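Local coordinates for protein CurF (Lyngbya majuscula, PDB 2Q35) that probably decarboxylates an acyl intermediate during polyketide chain beta-branching, as the crotonase-fold ECH2 lyase domain of CurF, at residues A[225-228]-A[229-233]. The protein carries 1 engineered substitution. Sequence-based numbering, arbitrary orientation.
Sequences IHQV and TFNQP
Asn231 and Gln232 reach back along the chain to take up the carbonyls of Gln227 and Val228 with their side-chain amides. Asn231 ND2 meets Gln227 O at 2.7 Å, in the carbonyl plane and on a lone pair, with the acceptor close to the plane of the Asn231 amide as well. Gln232 does the same for Val228: its NE2 lies 2.8 Å from Val228 O on a nearly straight bond (169°), but it comes from above the carbonyl plane. With CG beside its own backbone N, a single bend at chi2 (-57°) folds the Gln232 chain back alongside Val228, its CG 3.5 Å from Val228 O. An alanine here has no NE2 to offer, so Val228 O is likely to lose its side-chain mate and the chain leaving the helix to be tied back less firmly. The two side chains thus take over as the long helix 197-230 of this crotonase-fold domain runs out: the last i to i+4 backbone bonds here join Thr229 N to Ile225 O (3.0 Å) and Phe230 N to His226 O (2.8 Å), and Asn231 then centres an inverse gamma turn. One turn apart, His226 and Phe230 point the same way, both with CG anti to the backbone N. Phe230 CB sits over one imidazole face, 4.0 Å from its centroid, a CH-pi contact, while the rings themselves are slid apart and barely overlap. Lys72 and the backbone oxygen of Thr133 bond the two imidazole nitrogens and fix the ring's rotation; Phe132 meets both rings. Thr229 OG1 is hydrogen-bonded to Thr133 OG1, and Gln232 also packs on Leu198 of a second subunit.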
loop_
_atom_site.group_PDB
_atom_site.type_symbol
_atom_site.label_atom_id
_atom_site.label_comp_id
_atom_site.label_asym_id
_atom_site.label_seq_id
_atom_site.Cartn_x
_atom_site.Cartn_y
_atom_site.Cartn_z
ATOM N N ILE A 225 -10.255 19.574 13.671
ATOM C CA ILE A 225 -9.133 19.329 14.594
ATOM C C ILE A 225 -8.147 20.485 14.434
ATOM O O ILE A 225 -7.568 20.983 15.414
ATOM C CB ILE A 225 -8.447 17.964 14.272
ATOM C CG1 ILE A 225 -9.442 16.816 14.461
ATOM C CG2 ILE A 225 -7.179 17.749 15.135
ATOM C CD1 ILE A 225 -9.059 15.548 13.697
ATOM N N HIS A 226 -7.973 20.924 13.190
ATOM C CA HIS A 226 -7.095 22.046 12.912
ATOM C C HIS A 226 -7.520 23.290 13.654
ATOM O O HIS A 226 -6.696 23.995 14.222
ATOM C CB HIS A 226 -7.011 22.316 11.414
ATOM C CG HIS A 226 -6.249 23.555 11.071
ATOM N ND1 HIS A 226 -4.884 23.556 10.869
ATOM C CD2 HIS A 226 -6.665 24.828 10.864
ATOM C CE1 HIS A 226 -4.488 24.785 10.583
ATOM N NE2 HIS A 226 -5.547 25.574 10.574
ATOM N N GLN A 227 -8.821 23.560 13.673
ATOM C CA GLN A 227 -9.301 24.734 14.379
ATOM C C GLN A 227 -8.945 24.717 15.869
ATOM O O GLN A 227 -8.691 25.771 16.454
ATOM C CB GLN A 227 -10.797 24.909 14.146
ATOM C CG GLN A 227 -11.116 25.355 12.714
ATOM C CD GLN A 227 -10.616 26.763 12.410
ATOM O OE1 GLN A 227 -9.675 26.956 11.623
ATOM N NE2 GLN A 227 -11.231 27.757 13.049
ATOM N N VAL A 228 -8.919 23.533 16.483
ATOM C CA VAL A 228 -8.563 23.440 17.896
ATOM C C VAL A 228 -7.055 23.627 18.071
ATOM O O VAL A 228 -6.614 24.410 18.914
ATOM C CB VAL A 228 -8.995 22.092 18.505
ATOM C CG1 VAL A 228 -8.468 21.932 19.930
ATOM C CG2 VAL A 228 -10.491 21.997 18.492
ATOM N N THR A 229 -6.274 22.890 17.284
ATOM C CA THR A 229 -4.819 22.885 17.507
ATOM C C THR A 229 -4.111 24.152 17.027
ATOM O O THR A 229 -3.038 24.506 17.557
ATOM C CB THR A 229 -4.144 21.636 16.910
ATOM O OG1 THR A 229 -4.271 21.652 15.484
ATOM C CG2 THR A 229 -4.746 20.360 17.474
ATOM N N PHE A 230 -4.687 24.812 16.024
ATOM C CA PHE A 230 -4.139 26.081 15.508
ATOM C C PHE A 230 -4.359 27.204 16.504
ATOM O O PHE A 230 -3.504 28.093 16.670
ATOM C CB PHE A 230 -4.752 26.440 14.151
ATOM C CG PHE A 230 -4.179 27.688 13.531
ATOM C CD1 PHE A 230 -3.049 27.622 12.721
ATOM C CD2 PHE A 230 -4.780 28.914 13.740
ATOM C CE1 PHE A 230 -2.517 28.780 12.148
ATOM C CE2 PHE A 230 -4.268 30.082 13.177
ATOM C CZ PHE A 230 -3.133 30.012 12.373
ATOM N N ASN A 231 -5.509 27.172 17.181
ATOM C CA ASN A 231 -5.846 28.239 18.112
ATOM C C ASN A 231 -5.430 27.906 19.541
ATOM O O ASN A 231 -6.274 27.753 20.448
ATOM C CB ASN A 231 -7.337 28.587 17.998
ATOM C CG ASN A 231 -7.687 29.157 16.626
ATOM O OD1 ASN A 231 -7.306 30.288 16.295
ATOM N ND2 ASN A 231 -8.381 28.367 15.807
ATOM N N GLN A 232 -4.122 27.763 19.716
ATOM C CA GLN A 232 -3.511 27.553 21.015
ATOM C C GLN A 232 -2.470 28.654 21.201
ATOM O O GLN A 232 -1.870 29.113 20.214
ATOM C CB GLN A 232 -2.864 26.168 21.107
ATOM C CG GLN A 232 -3.858 24.985 21.030
ATOM C CD GLN A 232 -4.969 25.024 22.111
ATOM O OE1 GLN A 232 -4.715 25.309 23.295
ATOM N NE2 GLN A 232 -6.202 24.694 21.701
ATOM N N PRO A 233 -2.268 29.091 22.455
ATOM C CA PRO A 233 -1.440 30.252 22.794
ATOM C C PRO A 233 -0.089 30.342 22.077
ATOM O O PRO A 233 0.259 31.415 21.573
ATOM C CB PRO A 233 -1.250 30.108 24.310
ATOM C CG PRO A 233 -2.526 29.453 24.771
ATOM C CD PRO A 233 -2.914 28.505 23.654
#